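PDB 4ZOY: Sqt1 from Chaetomium thermophilum, which probably acts as a dedicated chaperone in ribosome biogenesis, using an eight-bladed WD40 propeller to capture a nascent ribosomal protein while it is still being translated. Local coordinates for residues 7-12 / 77-82; 12-17 / 31-36; 22-27 / 119-124; 47-52 / 81-86. One frame throughout, in Å; residues are numbered along the deposited sequence.

Interaction 1. Residues 7-12 / 77-82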
loop_
_atom_site.group_PDB
_atom_site.type_symbol
_atom_site.label_atom_id
_atom_site.label_comp_id
_atom_site.label_asym_id
_atom_site.label_seq_id
_atom_site.Cartn_x
_atom_site.Cartn_y
_atom_site.Cartn_z
ATOM N N SER A 7 11.880 -13.325 -14.529
ATOM C CA SER A 7 11.222 -12.193 -15.158
ATOM C C SER A 7 11.033 -12.381 -16.660
ATOM O O SER A 7 11.827 -13.054 -17.317
ATOM C CB SER A 7 11.994 -10.897 -14.889
ATOM O OG SER A 7 13.254 -10.906 -15.545
ATOM N N ILE A 8 9.978 -11.774 -17.190
ATOM C CA ILE A 8 9.693 -11.808 -18.625
ATOM C C ILE A 8 9.982 -10.452 -19.267
ATOM O O ILE A 8 9.967 -10.313 -20.489
ATOM C CB ILE A 8 8.217 -12.212 -18.925
ATOM C CG1 ILE A 8 7.233 -11.189 -18.343
ATOM C CG2 ILE A 8 7.921 -13.614 -18.420
ATOM C CD1 ILE A 8 5.780 -11.441 -18.722
ATOM N N ALA A 9 10.237 -9.449 -18.429
ATOM C CA ALA A 9 10.618 -8.122 -18.887
ATOM C C ALA A 9 11.214 -7.367 -17.722
ATOM O O ALA A 9 11.057 -7.749 -16.561
ATOM C CB ALA A 9 9.424 -7.351 -19.457
ATOM N N TYR A 10 11.921 -6.292 -18.035
ATOM C CA TYR A 10 12.546 -5.492 -17.006
ATOM C C TYR A 10 12.672 -4.057 -17.452
ATOM O O TYR A 10 12.562 -3.739 -18.642
ATOM C CB TYR A 10 13.927 -6.049 -16.644
ATOM C CG TYR A 10 14.970 -5.844 -17.719
ATOM C CD1 TYR A 10 15.009 -6.658 -18.836
ATOM C CD2 TYR A 10 15.922 -4.843 -17.602
ATOM C CE1 TYR A 10 15.969 -6.472 -19.825
ATOM C CE2 TYR A 10 16.885 -4.656 -18.578
ATOM C CZ TYR A 10 16.899 -5.474 -19.687
ATOM O OH TYR A 10 17.856 -5.284 -20.664
ATOM N N PHE A 11 12.887 -3.180 -16.481
ATOM C CA PHE A 11 13.209 -1.796 -16.770
ATOM C C PHE A 11 14.311 -1.364 -15.828
ATOM O O PHE A 11 14.158 -1.443 -14.609
ATOM C CB PHE A 11 11.983 -0.900 -16.623
ATOM C CG PHE A 11 12.295 0.562 -16.715
ATOM C CD1 PHE A 11 12.780 1.106 -17.895
ATOM C CD2 PHE A 11 12.102 1.396 -15.627
ATOM C CE1 PHE A 11 13.074 2.459 -17.978
ATOM C CE2 PHE A 11 12.389 2.746 -15.705
ATOM C CZ PHE A 11 12.872 3.281 -16.885
ATOM N N ASP A 12 15.438 -0.923 -16.383
ATOM C CA ASP A 12 16.586 -0.590 -15.558
ATOM C C ASP A 12 16.932 0.899 -15.589
ATOM O O ASP A 12 18.027 1.282 -15.172
ATOM C CB ASP A 12 17.801 -1.419 -15.994
ATOM C CG ASP A 12 18.291 -1.038 -17.374
ATOM O OD1 ASP A 12 17.449 -0.861 -18.278
ATOM O OD2 ASP A 12 19.520 -0.894 -17.548
ATOM N N THR A 77 11.948 -7.477 -24.172
ATOM C CA THR A 77 12.227 -7.805 -22.781
ATOM C C THR A 77 12.682 -6.564 -21.994
ATOM O O THR A 77 12.312 -6.402 -20.844
ATOM C CB THR A 77 13.279 -8.945 -22.675
ATOM O OG1 THR A 77 13.412 -9.367 -21.313
ATOM C CG2 THR A 77 14.638 -8.518 -23.220
ATOM N N SER A 78 13.450 -5.673 -22.620
ATOM C CA SER A 78 13.807 -4.406 -21.989
ATOM C C SER A 78 12.729 -3.365 -22.289
ATOM O O SER A 78 12.457 -3.075 -23.452
ATOM C CB SER A 78 15.182 -3.931 -22.479
ATOM O OG SER A 78 15.532 -2.688 -21.904
ATOM N N LEU A 79 12.103 -2.810 -21.250
ATOM C CA LEU A 79 10.978 -1.894 -21.451
ATOM C C LEU A 79 11.422 -0.464 -21.699
ATOM O O LEU A 79 12.387 -0.002 -21.106
ATOM C CB LEU A 79 10.045 -1.919 -20.240
ATOM C CG LEU A 79 9.373 -3.257 -19.952
ATOM C CD1 LEU A 79 8.705 -3.205 -18.580
ATOM C CD2 LEU A 79 8.365 -3.597 -21.040
ATOM N N ASN A 80 10.692 0.237 -22.558
ATOM C CA ASN A 80 10.954 1.649 -22.798
ATOM C C ASN A 80 9.826 2.516 -22.258
ATOM O O ASN A 80 8.660 2.278 -22.560
ATOM C CB ASN A 80 11.159 1.912 -24.293
ATOM C CG ASN A 80 12.307 1.108 -24.869
ATOM O OD1 ASN A 80 13.467 1.334 -24.528
ATOM N ND2 ASN A 80 11.991 0.163 -25.745
ATOM N N PRO A 81 10.173 3.527 -21.452
ATOM C CA PRO A 81 9.129 4.351 -20.828
ATOM C C PRO A 81 8.304 5.135 -21.833
ATOM O O PRO A 81 8.800 5.521 -22.896
ATOM C CB PRO A 81 9.916 5.309 -19.931
ATOM C CG PRO A 81 11.246 4.678 -19.746
ATOM C CD PRO A 81 11.520 3.916 -21.009
ATOM N N ILE A 82 7.043 5.373 -21.497
ATOM C CA ILE A 82 6.198 6.216 -22.331
ATOM C C ILE A 82 6.067 7.622 -21.753
ATOM O O ILE A 82 5.513 8.515 -22.394
ATOM C CB ILE A 82 4.803 5.602 -22.520
ATOM C CG1 ILE A 82 4.036 5.588 -21.198
ATOM C CG2 ILE A 82 4.911 4.195 -23.109
ATOM C CD1 ILE A 82 2.677 4.964 -21.315
HETATM O O HOH W 1 13.596 -10.101 -18.543
HETATM O O HOH W 2 14.728 -1.113 -19.743
#
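Tyr10 and Ser78 pair in a single beta bridge: Tyr10 N gives its hydrogen to Thr77 O (2.8 Å, 153°) and Tyr10 O receives one from Leu79 N (2.8 Å). From end to end, the two touching segments diverge by 45°. The Tyr10 side chain starts from a CB directed away from residues 77-82, yet chi1 of 71° sets CG between the backbone N and the carbonyl carbon and turns the ring back to the loop. CG and then CD1 draw near Thr77 O, 3.4 Å from CD1. Further out CE1 lies by Ser78 CA, which sits over one ring face in a CH-pi contact (CA to centroid 4.1 Å). CZ and OH end beside Ser78 CB, which is 3.5 Å from OH. Phe11 lies farther along, with Leu79 O at the edge of its ring and Pro81 crossing it at about a right angle, CG 3.4 Å from Phe11 CE1. Two waters bridge polar groups: one joins Ser7 OG to Thr77 OG1, and another donates to Asp12 OD1 and Leu79 O while also bonding Ser78 OG. Strand 9-11 is one of the two edge strands of a four-stranded sheet, next to 478-482 and bonded to it through Val478 and Val480. Loop 77-82 lies against it before entering strand 83-85 of the next sheet; Tyr48, on strand 45-51 of that sheet, meets Phe11 edge-to-face.

Interaction 2. Residues 12-17 / 31-36; sequences DGHKDS and VATGGS
His14 and Thr33 are joined by a nearly straight side-chain hydrogen bond, NE2 to OG1 at 2.8 Å and 174°, with the hydroxyl at the edge of the imidazole near its plane. Thr33 chi1 of 58° places OG1 between the backbone N and the carbonyl carbon, projecting from strand 30-36 to the ring. On the ring's other nitrogen, a water lying in the ring plane bonds ND1 at 2.9 Å and donates weakly to Ser36 O. Backbone bonding continues the link: Ser36 N donates to Ser17 O (2.8 Å, 168°). The same carbonyl oxygen also receives a CA-H...O contact from Gly35 CA at 3.2 Å, an approach open to it because Gly35 bears no side chain. Van der Waals packing is modest, chiefly His14 CE1 on Gly34 CA (3.7 Å) and Asp16 CB by Ser36 O. Ser17 OG is taken up elsewhere, by Asp474. Gly13-His14 followed by a hydroxyl on the second strand of the blade resembles the WD40 Gly-His signature and its Asp-His-Ser/Thr-Trp network; here Tyr48 meets His14 edge-to-face from the third strand, and ND1, the usual partner of the aspartate, is bonded to water.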
loop_
_atom_site.group_PDB
_atom_site.type_symbol
_atom_site.label_atom_id
_atom_site.label_comp_id
_atom_site.label_asym_id
_atom_site.label_seq_id
_atom_site.Cartn_x
_atom_site.Cartn_y
_atom_site.Cartn_z
ATOM N N ASP A 12 15.438 -0.923 -16.383
ATOM C CA ASP A 12 16.586 -0.590 -15.558
ATOM C C ASP A 12 16.932 0.899 -15.589
ATOM O O ASP A 12 18.027 1.282 -15.172
ATOM C CB ASP A 12 17.801 -1.419 -15.994
ATOM C CG ASP A 12 18.291 -1.038 -17.374
ATOM O OD1 ASP A 12 17.449 -0.861 -18.278
ATOM O OD2 ASP A 12 19.520 -0.894 -17.548
ATOM N N GLY A 13 15.997 1.734 -16.042
ATOM C CA GLY A 13 16.240 3.166 -16.160
ATOM C C GLY A 13 16.520 3.934 -14.878
ATOM O O GLY A 13 17.275 4.904 -14.881
ATOM N N HIS A 14 15.904 3.531 -13.771
ATOM C CA HIS A 14 16.182 4.196 -12.499
ATOM C C HIS A 14 17.653 4.048 -12.129
ATOM O O HIS A 14 18.235 2.984 -12.302
ATOM C CB HIS A 14 15.307 3.623 -11.378
ATOM C CG HIS A 14 13.847 3.908 -11.539
ATOM N ND1 HIS A 14 13.263 5.070 -11.075
ATOM C CD2 HIS A 14 12.848 3.182 -12.096
ATOM C CE1 HIS A 14 11.970 5.048 -11.345
ATOM N NE2 HIS A 14 11.691 3.910 -11.960
ATOM N N LYS A 15 18.260 5.111 -11.610
ATOM C CA LYS A 15 19.678 5.038 -11.270
ATOM C C LYS A 15 19.906 4.461 -9.884
ATOM O O LYS A 15 20.991 3.973 -9.570
ATOM C CB LYS A 15 20.331 6.415 -11.367
ATOM C CG LYS A 15 20.287 7.007 -12.764
ATOM C CD LYS A 15 20.977 8.358 -12.815
ATOM C CE LYS A 15 20.971 8.921 -14.223
ATOM N NZ LYS A 15 21.623 10.257 -14.265
ATOM N N ASP A 16 18.883 4.513 -9.038
ATOM C CA ASP A 16 19.011 3.949 -7.709
ATOM C C ASP A 16 17.637 3.461 -7.250
ATOM O O ASP A 16 16.743 3.290 -8.075
ATOM C CB ASP A 16 19.603 4.976 -6.730
ATOM C CG ASP A 16 20.438 4.332 -5.641
ATOM O OD1 ASP A 16 20.308 3.117 -5.369
ATOM O OD2 ASP A 16 21.264 5.042 -5.027
ATOM N N SER A 17 17.504 3.235 -5.945
ATOM C CA SER A 17 16.320 2.623 -5.334
ATOM C C SER A 17 15.003 3.048 -5.950
ATOM O O SER A 17 14.715 4.237 -6.076
ATOM C CB SER A 17 16.271 2.958 -3.848
ATOM O OG SER A 17 17.490 2.638 -3.200
ATOM N N VAL A 31 1.764 1.306 -15.790
ATOM C CA VAL A 31 2.374 1.285 -14.470
ATOM C C VAL A 31 3.391 2.412 -14.344
ATOM O O VAL A 31 4.180 2.639 -15.259
ATOM C CB VAL A 31 3.057 -0.069 -14.206
ATOM C CG1 VAL A 31 3.801 -0.053 -12.899
ATOM C CG2 VAL A 31 2.031 -1.196 -14.227
ATOM N N ALA A 32 3.356 3.121 -13.219
ATOM C CA ALA A 32 4.322 4.166 -12.912
ATOM C C ALA A 32 5.272 3.711 -11.812
ATOM O O ALA A 32 4.853 3.075 -10.846
ATOM C CB ALA A 32 3.611 5.447 -12.499
ATOM N N THR A 33 6.554 4.044 -11.955
ATOM C CA THR A 33 7.555 3.679 -10.963
ATOM C C THR A 33 8.343 4.915 -10.568
ATOM O O THR A 33 8.496 5.831 -11.357
ATOM C CB THR A 33 8.502 2.569 -11.485
ATOM O OG1 THR A 33 9.156 3.015 -12.679
ATOM C CG2 THR A 33 7.711 1.311 -11.798
ATOM N N GLY A 34 8.833 4.951 -9.339
ATOM C CA GLY A 34 9.456 6.162 -8.841
ATOM C C GLY A 34 10.481 5.879 -7.762
ATOM O O GLY A 34 10.317 4.985 -6.929
ATOM N N GLY A 35 11.558 6.655 -7.755
ATOM C CA GLY A 35 12.527 6.481 -6.697
ATOM C C GLY A 35 13.630 7.513 -6.654
ATOM O O GLY A 35 13.424 8.700 -6.973
ATOM N N SER A 36 14.799 7.028 -6.252
ATOM C CA SER A 36 15.977 7.852 -6.006
ATOM C C SER A 36 16.970 7.708 -7.147
ATOM O O SER A 36 17.135 6.621 -7.693
ATOM C CB SER A 36 16.619 7.447 -4.684
ATOM O OG SER A 36 17.918 8.025 -4.549
HETATM O O HOH W 3 15.095 6.684 -9.515
#

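Interaction 3. Residues 22-27 / 119-124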
loop_
_atom_site.group_PDB
_atom_site.type_symbol
_atom_site.label_atom_id
_atom_site.label_comp_id
_atom_site.label_asym_id
_atom_site.label_seq_id
_atom_site.Cartn_x
_atom_site.Cartn_y
_atom_site.Cartn_z
ATOM N N ALA A 22 2.752 2.487 -8.940
ATOM C CA ALA A 22 1.306 2.603 -9.035
ATOM C C ALA A 22 0.835 2.008 -10.347
ATOM O O ALA A 22 1.578 1.986 -11.333
ATOM C CB ALA A 22 0.877 4.047 -8.917
ATOM N N GLN A 23 -0.400 1.523 -10.350
ATOM C CA GLN A 23 -0.978 0.846 -11.494
ATOM C C GLN A 23 -2.292 1.516 -11.848
ATOM O O GLN A 23 -3.060 1.887 -10.961
ATOM C CB GLN A 23 -1.188 -0.632 -11.175
ATOM C CG GLN A 23 -1.687 -1.472 -12.334
ATOM C CD GLN A 23 -1.601 -2.938 -12.006
ATOM O OE1 GLN A 23 -1.886 -3.343 -10.881
ATOM N NE2 GLN A 23 -1.144 -3.738 -12.962
ATOM N N HIS A 24 -2.540 1.706 -13.134
ATOM C CA HIS A 24 -3.790 2.315 -13.574
ATOM C C HIS A 24 -4.964 1.390 -13.231
ATOM O O HIS A 24 -4.887 0.186 -13.457
ATOM C CB HIS A 24 -3.727 2.593 -15.076
ATOM C CG HIS A 24 -4.801 3.507 -15.575
ATOM N ND1 HIS A 24 -6.120 3.123 -15.677
ATOM C CD2 HIS A 24 -4.745 4.783 -16.022
ATOM C CE1 HIS A 24 -6.834 4.129 -16.151
ATOM N NE2 HIS A 24 -6.023 5.145 -16.378
ATOM N N PRO A 25 -6.050 1.944 -12.664
ATOM C CA PRO A 25 -7.126 1.057 -12.188
ATOM C C PRO A 25 -7.934 0.387 -13.298
ATOM O O PRO A 25 -8.580 -0.626 -13.031
ATOM C CB PRO A 25 -8.023 1.999 -11.370
ATOM C CG PRO A 25 -7.758 3.349 -11.910
ATOM C CD PRO A 25 -6.280 3.341 -12.265
ATOM N N LEU A 26 -7.896 0.938 -14.505
ATOM C CA LEU A 26 -8.627 0.355 -15.630
ATOM C C LEU A 26 -7.717 -0.416 -16.579
ATOM O O LEU A 26 -8.146 -1.372 -17.224
ATOM C CB LEU A 26 -9.353 1.441 -16.417
ATOM C CG LEU A 26 -10.320 2.335 -15.652
ATOM C CD1 LEU A 26 -10.988 3.304 -16.612
ATOM C CD2 LEU A 26 -11.349 1.510 -14.895
ATOM N N TYR A 27 -6.460 0.012 -16.664
ATOM C CA TYR A 27 -5.526 -0.542 -17.637
ATOM C C TYR A 27 -4.272 -1.035 -16.920
ATOM O O TYR A 27 -3.332 -0.264 -16.695
ATOM C CB TYR A 27 -5.180 0.511 -18.692
ATOM C CG TYR A 27 -6.411 1.190 -19.244
ATOM C CD1 TYR A 27 -7.346 0.475 -19.979
ATOM C CD2 TYR A 27 -6.641 2.543 -19.029
ATOM C CE1 TYR A 27 -8.482 1.083 -20.482
ATOM C CE2 TYR A 27 -7.776 3.162 -19.530
ATOM C CZ TYR A 27 -8.688 2.425 -20.257
ATOM O OH TYR A 27 -9.815 3.034 -20.758
ATOM N N VAL A 119 -4.095 12.393 -16.941
ATOM C CA VAL A 119 -3.843 11.196 -17.729
ATOM C C VAL A 119 -4.929 10.993 -18.774
ATOM O O VAL A 119 -6.115 11.098 -18.469
ATOM C CB VAL A 119 -3.776 9.938 -16.839
ATOM C CG1 VAL A 119 -3.429 8.706 -17.670
ATOM C CG2 VAL A 119 -2.769 10.131 -15.713
ATOM N N SER A 120 -4.517 10.707 -20.006
ATOM C CA SER A 120 -5.451 10.351 -21.069
ATOM C C SER A 120 -5.044 9.035 -21.710
ATOM O O SER A 120 -3.889 8.859 -22.094
ATOM C CB SER A 120 -5.521 11.452 -22.127
ATOM O OG SER A 120 -6.257 12.564 -21.655
ATOM N N VAL A 121 -5.995 8.115 -21.824
ATOM C CA VAL A 121 -5.723 6.781 -22.351
ATOM C C VAL A 121 -6.717 6.437 -23.469
ATOM O O VAL A 121 -7.747 5.807 -23.224
ATOM C CB VAL A 121 -5.776 5.722 -21.234
ATOM C CG1 VAL A 121 -5.443 4.341 -21.782
ATOM C CG2 VAL A 121 -4.810 6.083 -20.118
ATOM N N PRO A 122 -6.394 6.862 -24.707
ATOM C CA PRO A 122 -7.198 6.734 -25.928
ATOM C C PRO A 122 -7.289 5.288 -26.366
ATOM O O PRO A 122 -6.294 4.755 -26.803
ATOM C CB PRO A 122 -6.409 7.535 -26.960
ATOM C CG PRO A 122 -5.559 8.470 -26.151
ATOM C CD PRO A 122 -5.175 7.650 -24.950
ATOM N N GLN A 123 -8.472 4.681 -26.322
ATOM C CA GLN A 123 -8.679 3.332 -26.881
ATOM C C GLN A 123 -8.406 3.300 -28.389
ATOM O O GLN A 123 -8.176 2.233 -28.967
ATOM C CB GLN A 123 -10.114 2.799 -26.612
ATOM C CG GLN A 123 -10.384 2.344 -25.195
ATOM C CD GLN A 123 -9.102 2.158 -24.393
ATOM O OE1 GLN A 123 -8.598 3.083 -23.732
ATOM N NE2 GLN A 123 -8.593 0.938 -24.412
ATOM N N ASN A 124 -8.396 4.473 -29.015
ATOM C CA ASN A 124 -8.117 4.587 -30.444
ATOM C C ASN A 124 -6.629 4.600 -30.790
ATOM O O ASN A 124 -6.087 3.602 -31.266
ATOM C CB ASN A 124 -8.764 5.854 -31.005
ATOM C CG ASN A 124 -10.279 5.754 -31.095
ATOM O OD1 ASN A 124 -10.846 4.658 -31.187
ATOM N ND2 ASN A 124 -10.942 6.903 -31.084
#
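Tyr27 and Val121 pass alongside one another, pointing opposite ways, with Val121 CG1 3.5 Å from Tyr27 CE2. At Val121, chi1 of -178° sets CG1 anti to the backbone N and beside the carbonyl carbon, where it reaches the tyrosine; CG2, on the backbone N side, turns instead to His24 and stops 4.0 Å from its NE2. The His24 ring also approaches Val119 CG1 with its edge. This imidazole is fixed from within its own turn: CG lies anti to the backbone N (chi1 -166°), and ND1 accepts from both Leu26 N (3.0 Å, close to the ring plane) and Tyr27 N (3.3 Å, well out of that plane). Tyr27 then lays CD2 over the rim of one histidine face, 3.2 Å above it, while Leu26 CB sits over the centre of a tyrosine face. The Gln123 side chain bends at chi2 and brings its amide to the hydroxyl end of Tyr27, the two planes nearly parallel. With ND1 taking two N-H groups, the neutral imidazole would probably carry its proton on NE2, beside the valine methyl. The clear contacts between the segments are apolar, made by the valine methyls, while ND1 of His24 serves its own turn.

Interaction 4. Residues 47-52 / 81-86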
loop_
_atom_site.group_PDB
_atom_site.type_symbol
_atom_site.label_atom_id
_atom_site.label_comp_id
_atom_site.label_asym_id
_atom_site.label_seq_id
_atom_site.Cartn_x
_atom_site.Cartn_y
_atom_site.Cartn_z
ATOM N N GLY A 47 10.808 9.494 -11.866
ATOM C CA GLY A 47 9.759 8.530 -12.094
ATOM C C GLY A 47 9.608 8.228 -13.567
ATOM O O GLY A 47 10.061 8.992 -14.428
ATOM N N TYR A 48 8.960 7.111 -13.858
ATOM C CA TYR A 48 8.683 6.704 -15.221
ATOM C C TYR A 48 7.291 6.115 -15.324
ATOM O O TYR A 48 6.769 5.566 -14.347
ATOM C CB TYR A 48 9.707 5.677 -15.704
ATOM C CG TYR A 48 11.108 6.212 -15.854
ATOM C CD1 TYR A 48 11.486 6.894 -17.006
ATOM C CD2 TYR A 48 12.052 6.026 -14.855
ATOM C CE1 TYR A 48 12.775 7.385 -17.152
ATOM C CE2 TYR A 48 13.350 6.512 -14.990
ATOM C CZ TYR A 48 13.697 7.188 -16.143
ATOM O OH TYR A 48 14.979 7.672 -16.289
ATOM N N VAL A 49 6.682 6.224 -16.497
ATOM C CA VAL A 49 5.486 5.455 -16.777
ATOM C C VAL A 49 5.831 4.407 -17.818
ATOM O O VAL A 49 6.473 4.711 -18.828
ATOM C CB VAL A 49 4.321 6.326 -17.271
ATOM C CG1 VAL A 49 3.087 5.458 -17.496
ATOM C CG2 VAL A 49 4.034 7.431 -16.265
ATOM N N LEU A 50 5.416 3.175 -17.560
ATOM C CA LEU A 50 5.722 2.052 -18.430
ATOM C C LEU A 50 4.453 1.461 -19.004
ATOM O O LEU A 50 3.386 1.567 -18.395
ATOM C CB LEU A 50 6.483 0.973 -17.667
ATOM C CG LEU A 50 7.697 1.430 -16.863
ATOM C CD1 LEU A 50 8.207 0.320 -15.978
ATOM C CD2 LEU A 50 8.806 1.900 -17.796
ATOM N N ASP A 51 4.577 0.846 -20.179
ATOM C CA ASP A 51 3.513 0.058 -20.784
ATOM C C ASP A 51 3.972 -1.394 -20.846
ATOM O O ASP A 51 4.769 -1.770 -21.709
ATOM C CB ASP A 51 3.169 0.580 -22.184
ATOM C CG ASP A 51 1.942 -0.090 -22.775
ATOM O OD1 ASP A 51 1.557 -1.177 -22.300
ATOM O OD2 ASP A 51 1.364 0.472 -23.727
ATOM N N ILE A 52 3.453 -2.203 -19.932
ATOM C CA ILE A 52 3.925 -3.566 -19.709
ATOM C C ILE A 52 3.376 -4.531 -20.783
ATOM O O ILE A 52 3.838 -5.665 -20.922
ATOM C CB ILE A 52 3.555 -4.011 -18.247
ATOM C CG1 ILE A 52 4.689 -3.658 -17.278
ATOM C CG2 ILE A 52 3.274 -5.500 -18.116
ATOM C CD1 ILE A 52 5.017 -2.206 -17.189
ATOM N N PRO A 81 10.173 3.527 -21.452
ATOM C CA PRO A 81 9.129 4.351 -20.828
ATOM C C PRO A 81 8.304 5.135 -21.833
ATOM O O PRO A 81 8.800 5.521 -22.896
ATOM C CB PRO A 81 9.916 5.309 -19.931
ATOM C CG PRO A 81 11.246 4.678 -19.746
ATOM C CD PRO A 81 11.520 3.916 -21.009
ATOM N N ILE A 82 7.043 5.373 -21.497
ATOM C CA ILE A 82 6.198 6.216 -22.331
ATOM C C ILE A 82 6.067 7.622 -21.753
ATOM O O ILE A 82 5.513 8.515 -22.394
ATOM C CB ILE A 82 4.803 5.602 -22.520
ATOM C CG1 ILE A 82 4.036 5.588 -21.198
ATOM C CG2 ILE A 82 4.911 4.195 -23.109
ATOM C CD1 ILE A 82 2.677 4.964 -21.315
ATOM N N PHE A 83 6.588 7.821 -20.547
ATOM C CA PHE A 83 6.573 9.136 -19.912
ATOM C C PHE A 83 7.630 9.201 -18.828
ATOM O O PHE A 83 7.964 8.184 -18.220
ATOM C CB PHE A 83 5.194 9.453 -19.320
ATOM C CG PHE A 83 5.043 10.878 -18.859
ATOM C CD1 PHE A 83 5.024 11.919 -19.778
ATOM C CD2 PHE A 83 4.911 11.180 -17.509
ATOM C CE1 PHE A 83 4.879 13.232 -19.362
ATOM C CE2 PHE A 83 4.764 12.491 -17.084
ATOM C CZ PHE A 83 4.750 13.521 -18.015
ATOM N N GLU A 84 8.159 10.398 -18.594
ATOM C CA GLU A 84 9.142 10.616 -17.544
ATOM C C GLU A 84 8.613 11.619 -16.537
ATOM O O GLU A 84 8.063 12.659 -16.908
ATOM C CB GLU A 84 10.472 11.106 -18.127
ATOM C CG GLU A 84 11.164 10.079 -19.001
ATOM C CD GLU A 84 12.578 10.485 -19.378
ATOM O OE1 GLU A 84 13.198 11.267 -18.630
ATOM O OE2 GLU A 84 13.069 9.996 -20.415
ATOM N N ILE A 85 8.772 11.302 -15.257
ATOM C CA ILE A 85 8.331 12.188 -14.198
ATOM C C ILE A 85 9.512 12.955 -13.629
ATOM O O ILE A 85 10.333 12.401 -12.897
ATOM C CB ILE A 85 7.627 11.409 -13.065
ATOM C CG1 ILE A 85 6.447 10.611 -13.621
ATOM C CG2 ILE A 85 7.179 12.371 -11.966
ATOM C CD1 ILE A 85 5.877 9.608 -12.617
ATOM N N ASP A 86 9.596 14.238 -13.982
ATOM C CA ASP A 86 10.669 15.108 -13.517
ATOM C C ASP A 86 10.140 16.182 -12.578
ATOM O O ASP A 86 8.943 16.456 -12.553
ATOM C CB ASP A 86 11.372 15.771 -14.705
ATOM C CG ASP A 86 12.066 14.769 -15.610
ATOM O OD1 ASP A 86 12.782 13.894 -15.088
ATOM O OD2 ASP A 86 11.893 14.858 -16.843
#
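A classic beta bulge interrupts the pairing at Val49, which has both Ile82 and Phe83 opposite it. Val49 N donates to Phe83 O (2.9 Å, 168°), and Val49 O accepts from Ile82 N (2.8 Å), so one residue serves two successive partners. Its methyls divide likewise: CG1 packs on Ile82 CG1 at 3.8 Å, and CG2 lies at the edge of the Phe83 ring, near CB and CD2. Chi1 of 67° puts Ile82 CG1 between its backbone N and carbonyl carbon, which brings it over Val49. Beyond the bulge the regular antiparallel register resumes through Gly47 and Ile85: Gly47 N meets Ile85 O in the carbonyl plane, on a lone pair, whereas Ile85 N reaches Gly47 O at 2.8 Å from well above that carbonyl's plane. These strands, 45-51 and 83-85, are the outer two of a four-stranded propeller blade; strand 83-85 falls near the start of the next predicted WD repeat, after the long loop, consistent with the offset between repeat and blade in WD40 proteins. The sheet face opposite Val49 and Phe83 carries Tyr48, with Pro81 and Glu84 extending beside it in the same direction. Pro81 CG is 3.5 Å from Tyr48 CD1, and the aliphatic Glu84 CG is 3.6 Å from Tyr48 CE1, the carboxylate plane turned 57° from the ring. That carboxylate salt-bridges Lys46, which also holds Asp86. Leu50 CD2 runs beside Pro81, and Phe83 in turn meets the rings of Tyr117 and Phe130 in the neighbouring blade.

Overall arrangement
Interactions 2, 3 and 4 share one blade: 2 and 4 sit on neighbouring strands, 30-36 and 45-51, with centres 9 Å apart, and 3 joins the far end of strand 18-23 to the following blade. Interaction 1 ties that blade's connecting loop to the strand 9-11 at the edge of the blade built from the chain's C-terminal strands; it touches interaction 4 through Phe11 on Tyr48. Interaction 2 is the buried one and relies on hydrogen bonds around an imidazole. Interactions 1 and 4 are partly buried: 4 is strand pairing with four backbone bonds, 1 a single bridge supplemented by ring packing and two bridging waters. Interaction 3 is a small apolar surface contact.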